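Local structure of platelet aggregation factor Sm-hPAF (Streptococcus mitis, 4GWI) at residues Val46-Phe51 and Pro135-Glu140; Ala100-Asp105 and Val115-Lys120. The protein binds fucose-bearing Lewis glycans through this F-type lectin domain of lectinolysin, a toxin thought to form pores in cholesterol-containing host membranes. The protein carries 2 engineered substitutions. All coordinates share one frame; numbering follows the deposited sequence.

How the contacts relate
Two ways of joining parts of a β-sandwich occur in this lectin domain. In contact 1, 46-51 runs against 135-140 as a buried, hydrogen-bonded pair of extended segments, with fucose beside H48 and F51 and calcium at the A139-E140 end. In contact 2, the strand pieces of 100-105 and 115-120 belong to different sheets and meet mainly through side chains, away from the annotated sites. The contact centres lie about 20 Å apart on opposite sides of the chain's centre, with nearest atoms about 10 Å apart, so the two do not touch. Both reach the four-stranded sheet, contact 1 through strand 138-145 and contact 2 through strand 112-117.

Contact 1: Val46-Phe51 and Pro135-Glu140; sequences VTHTNF and PLSLAE. With CA (calcium ion), chain F; FUC (alpha-L-fucopyranose), chain B.
T47 and T49 grip the backbone of 135-140 with both main chain and side chain, and the tightly packed part of the contact runs from them to P135. T47 N gives a hydrogen bond to L138 O (2.9 Å), while T47 OG1 takes one from L138 N (2.9 Å). T49 repeats the scheme: its N donates to L136 O, and its OG1 accepts a nearly straight bond from L136 N (168°) and passes its own hydrogen to N50 O. Each hydroxyl sits between its own backbone N and carbonyl carbon (chi1 near 65°), which turns it to the facing N-H. S137 OG returns a bond to T47 O at 2.8 Å, and a water bridges T47 OG1 and L136 O. P135 CB packs against both T49 O (3.4 Å) and H48 CE1 (3.5 Å).

In this F-type lectin fold the two antiparallel segments link the fucose pocket to the calcium site, where A139 O and E140 OE1 bind the ion together with R31, D34, N36 and S45. A139 and E140 form a classic β bulge opposite Y73.

Still on the buried side, H48 ND1 donates in the ring plane to T49 O (2.7 Å), which fixes the imidazole's rotation and turns NE2 to fucose O4, 2.6 Å away in a hydrogen bond; R75 and R83 also hydrogen-bond the sugar.

The open side is the N50-F51 end, where N50 is partly exposed and F51 exposed. There the buried P135 sets CG over the centre of the F51 ring, 3.8 Å from its centroid, in a CH-π contact.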
# COMPACT_ATOMS: atom_id res chain seq x y z
N VAL A 46 -7.08 8.48 5.04
CA VAL A 46 -7.08 7.00 4.92
C VAL A 46 -8.00 6.65 3.77
O VAL A 46 -9.09 7.22 3.59
CB VAL A 46 -7.61 6.35 6.24
CG1 VAL A 46 -7.68 4.82 6.12
CG2 VAL A 46 -6.76 6.79 7.50
N THR A 47 -7.55 5.66 2.97
CA THR A 47 -8.37 5.28 1.78
C THR A 47 -9.47 4.28 2.22
O THR A 47 -9.48 3.79 3.37
CB THR A 47 -7.51 4.50 0.78
OG1 THR A 47 -7.06 3.23 1.33
CG2 THR A 47 -6.18 5.23 0.40
N HIS A 48 -10.37 4.00 1.24
CA HIS A 48 -11.42 2.96 1.55
C HIS A 48 -12.02 2.52 0.25
O HIS A 48 -12.48 3.35 -0.55
CB HIS A 48 -12.55 3.67 2.40
CG HIS A 48 -13.36 2.75 3.25
ND1 HIS A 48 -14.02 1.62 2.77
CD2 HIS A 48 -13.66 2.87 4.60
CE1 HIS A 48 -14.68 1.05 3.83
NE2 HIS A 48 -14.45 1.80 4.94
N THR A 49 -11.99 1.19 0.02
CA THR A 49 -12.72 0.67 -1.14
C THR A 49 -14.12 0.16 -0.70
O THR A 49 -14.47 0.23 0.50
CB THR A 49 -12.02 -0.53 -1.76
OG1 THR A 49 -12.00 -1.64 -0.84
CG2 THR A 49 -10.47 -0.26 -2.07
N ASN A 50 -14.88 -0.30 -1.70
CA ASN A 50 -16.11 -0.98 -1.30
C ASN A 50 -15.73 -2.25 -0.53
O ASN A 50 -14.64 -2.77 -0.59
CB ASN A 50 -16.83 -1.39 -2.56
CG ASN A 50 -17.36 -0.21 -3.37
OD1 ASN A 50 -17.63 0.86 -2.82
ND2 ASN A 50 -17.69 -0.47 -4.64
N PHE A 51 -16.74 -2.78 0.17
CA PHE A 51 -16.65 -4.16 0.66
C PHE A 51 -16.79 -5.01 -0.56
O PHE A 51 -17.84 -4.95 -1.30
CB PHE A 51 -17.83 -4.49 1.60
CG PHE A 51 -17.73 -3.96 2.97
CD1 PHE A 51 -17.50 -4.84 4.11
CD2 PHE A 51 -17.90 -2.61 3.21
CE1 PHE A 51 -17.40 -4.30 5.37
CE2 PHE A 51 -17.74 -2.08 4.47
CZ PHE A 51 -17.51 -2.92 5.58
N PRO A 135 -13.21 -4.45 2.76
CA PRO A 135 -12.66 -3.21 2.10
C PRO A 135 -11.21 -3.06 2.47
O PRO A 135 -10.76 -3.47 3.53
CB PRO A 135 -13.46 -2.05 2.74
CG PRO A 135 -13.94 -2.59 4.07
CD PRO A 135 -13.87 -4.12 4.05
N LEU A 136 -10.46 -2.46 1.52
CA LEU A 136 -9.03 -2.14 1.78
C LEU A 136 -8.98 -0.63 2.17
O LEU A 136 -9.40 0.23 1.40
CB LEU A 136 -8.21 -2.46 0.51
CG LEU A 136 -6.72 -2.00 0.60
CD1 LEU A 136 -5.99 -2.70 1.76
CD2 LEU A 136 -6.12 -2.37 -0.80
N SER A 137 -8.35 -0.41 3.33
CA SER A 137 -8.07 0.95 3.84
C SER A 137 -6.62 1.07 4.24
O SER A 137 -6.18 0.32 5.09
CB SER A 137 -8.96 1.26 5.07
OG SER A 137 -10.34 1.41 4.65
N LEU A 138 -5.93 2.05 3.67
CA LEU A 138 -4.53 2.28 4.05
C LEU A 138 -4.38 3.75 4.45
O LEU A 138 -4.89 4.66 3.72
CB LEU A 138 -3.65 2.03 2.79
CG LEU A 138 -3.70 0.57 2.39
CD1 LEU A 138 -3.28 0.47 0.89
CD2 LEU A 138 -2.69 -0.21 3.24
N ALA A 139 -3.70 3.99 5.59
CA ALA A 139 -3.47 5.40 5.88
C ALA A 139 -2.35 6.01 5.04
O ALA A 139 -2.32 7.15 4.75
CB ALA A 139 -3.04 5.46 7.37
N GLU A 140 -1.37 5.16 4.65
CA GLU A 140 -0.26 5.68 3.80
C GLU A 140 0.52 4.44 3.31
O GLU A 140 0.59 3.43 4.01
CB GLU A 140 0.71 6.55 4.69
CG GLU A 140 1.63 7.42 3.80
CD GLU A 140 0.97 8.67 3.17
OE1 GLU A 140 -0.24 8.94 3.26
OE2 GLU A 140 1.72 9.38 2.45
CA CA F . -2.44 9.42 4.18
C1 FUC B . -16.43 2.67 10.50
C2 FUC B . -16.58 1.26 9.94
C3 FUC B . -17.37 1.27 8.66
C4 FUC B . -16.65 2.16 7.67
C5 FUC B . -16.54 3.53 8.31
C6 FUC B . -15.87 4.53 7.40
O2 FUC B . -17.24 0.46 10.90
O3 FUC B . -17.45 -0.01 8.19
O4 FUC B . -15.39 1.60 7.40
O5 FUC B . -15.84 3.47 9.52
O HOH W 1 -7.60 1.39 -0.52

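Contact 2: Ala100-Asp105 and Val115-Lys120; sequences ARQHFD and VFFTAK
Q102 reaches from strand 98-104 to the backbone of strand 112-117, joining the two sheets of the β-sandwich of this F5/8 type C (discoidin-like) domain. The axes of 100-104 and 115-117 pass 9.0 Å apart with their directions 153° apart, roughly antiparallel, and side chains, with one water, bridge the interval.

The polar part is concentrated in the Q102 amide. NE2 donates to F116 O at 2.8 Å, nearly straight at 167°; the acceptor lies in the amide plane, although the donor stands above the carbonyl plane. On the other side of the same amide, OE1 accepts from a water that in turn accepts from F116 N, so the carboxamide spans both backbone polar groups of F116. With CG anti to the carbonyl carbon (chi1 -74°) and the chain extended beyond it, the amide is carried across to the facing strand.

The apolar contacts lie to both sides of this bridge. A100 CB meets F117 CE1 obliquely at 3.7 Å and also touches K120 CG. F104 CZ packs against V115 CG2 (3.8 Å), while V115 CG1 turns to Q102 OE1. F117 continues inward onto V89 and L91 of strand 87-92.

The Q102 amide also passes over the F117 ring, the planes 58° apart, and Q102 NE2 sits 3.4 Å above one face, offset toward the rim near CD1 and CE1.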
# COMPACT_ATOMS: atom_id res chain seq x y z
N ALA A 100 7.69 -9.10 -8.18
CA ALA A 100 7.92 -9.64 -6.83
C ALA A 100 6.60 -9.66 -6.11
O ALA A 100 5.73 -8.89 -6.48
CB ALA A 100 8.95 -8.74 -6.07
N ARG A 101 6.46 -10.52 -5.12
CA ARG A 101 5.20 -10.66 -4.39
C ARG A 101 5.54 -11.23 -3.03
O ARG A 101 6.29 -12.20 -2.93
CB ARG A 101 4.22 -11.60 -5.16
CG ARG A 101 2.93 -11.86 -4.42
CD ARG A 101 1.99 -12.81 -5.21
NE ARG A 101 1.66 -12.28 -6.49
CZ ARG A 101 0.55 -11.57 -6.80
NH1 ARG A 101 -0.36 -11.32 -5.86
NH2 ARG A 101 0.40 -11.11 -8.06
N GLN A 102 5.01 -10.61 -1.95
CA GLN A 102 5.14 -11.16 -0.59
C GLN A 102 3.78 -11.20 0.02
O GLN A 102 2.98 -10.26 -0.14
CB GLN A 102 6.02 -10.29 0.26
CG GLN A 102 7.48 -10.45 -0.16
CD GLN A 102 8.45 -9.59 0.63
OE1 GLN A 102 8.37 -9.53 1.87
NE2 GLN A 102 9.45 -8.98 -0.08
N HIS A 103 3.48 -12.27 0.72
CA HIS A 103 2.22 -12.46 1.39
C HIS A 103 2.34 -12.25 2.89
O HIS A 103 3.36 -12.63 3.51
CB HIS A 103 1.77 -13.90 1.14
CG HIS A 103 0.50 -14.25 1.91
ND1 HIS A 103 -0.71 -13.80 1.52
CD2 HIS A 103 0.32 -14.93 3.11
CE1 HIS A 103 -1.66 -14.24 2.43
NE2 HIS A 103 -1.01 -14.89 3.41
N PHE A 104 1.30 -11.66 3.49
CA PHE A 104 1.24 -11.41 4.94
C PHE A 104 -0.05 -11.82 5.55
O PHE A 104 -1.11 -11.53 5.03
CB PHE A 104 1.45 -9.90 5.27
CG PHE A 104 2.78 -9.41 4.77
CD1 PHE A 104 3.91 -9.57 5.58
CD2 PHE A 104 2.92 -8.97 3.43
CE1 PHE A 104 5.21 -9.27 5.10
CE2 PHE A 104 4.20 -8.66 2.99
CZ PHE A 104 5.31 -8.78 3.80
N ASP A 105 0.02 -12.52 6.68
CA ASP A 105 -1.23 -12.90 7.32
C ASP A 105 -1.81 -11.74 8.10
O ASP A 105 -3.00 -11.57 8.06
CB ASP A 105 -0.93 -14.01 8.36
CG ASP A 105 -0.57 -15.33 7.72
OD1 ASP A 105 -1.01 -15.63 6.57
OD2 ASP A 105 0.14 -16.10 8.42
N VAL A 115 8.06 -3.73 4.47
CA VAL A 115 8.28 -4.90 3.54
C VAL A 115 9.55 -4.59 2.78
O VAL A 115 9.75 -3.53 2.17
CB VAL A 115 7.10 -4.93 2.56
CG1 VAL A 115 7.29 -6.19 1.66
CG2 VAL A 115 5.75 -5.00 3.27
N PHE A 116 10.51 -5.53 2.81
CA PHE A 116 11.79 -5.32 2.14
C PHE A 116 11.90 -6.14 0.85
O PHE A 116 11.51 -7.31 0.90
CB PHE A 116 12.93 -5.71 3.10
CG PHE A 116 13.03 -4.72 4.28
CD1 PHE A 116 13.79 -3.59 4.09
CD2 PHE A 116 12.39 -5.01 5.48
CE1 PHE A 116 13.91 -2.65 5.14
CE2 PHE A 116 12.51 -4.04 6.55
CZ PHE A 116 13.26 -2.90 6.32
N PHE A 117 12.31 -5.46 -0.24
CA PHE A 117 12.50 -6.17 -1.52
C PHE A 117 13.94 -6.19 -1.90
O PHE A 117 14.69 -5.29 -1.55
CB PHE A 117 11.69 -5.47 -2.57
CG PHE A 117 10.20 -5.75 -2.45
CD1 PHE A 117 9.62 -6.89 -2.89
CD2 PHE A 117 9.35 -4.79 -1.82
CE1 PHE A 117 8.24 -7.18 -2.81
CE2 PHE A 117 7.98 -5.06 -1.76
CZ PHE A 117 7.40 -6.24 -2.19
N THR A 118 14.33 -7.28 -2.63
CA THR A 118 15.79 -7.44 -2.93
C THR A 118 16.12 -6.77 -4.24
O THR A 118 16.09 -7.39 -5.33
CB THR A 118 16.13 -8.91 -2.99
OG1 THR A 118 15.65 -9.58 -1.79
CG2 THR A 118 17.64 -9.08 -3.04
N ALA A 119 16.20 -5.44 -4.17
CA ALA A 119 16.63 -4.53 -5.28
C ALA A 119 15.84 -4.79 -6.55
O ALA A 119 16.41 -5.19 -7.60
CB ALA A 119 18.13 -4.70 -5.53
N LYS A 120 14.51 -4.62 -6.47
CA LYS A 120 13.67 -4.98 -7.55
C LYS A 120 13.31 -3.82 -8.44
O LYS A 120 12.79 -2.79 -7.94
CB LYS A 120 12.35 -5.58 -7.00
CG LYS A 120 12.49 -6.92 -6.23
CD LYS A 120 12.91 -8.04 -7.25
CE LYS A 120 13.30 -9.26 -6.38
NZ LYS A 120 13.87 -10.28 -7.36
O HOH W 2 9.86 -8.18 3.82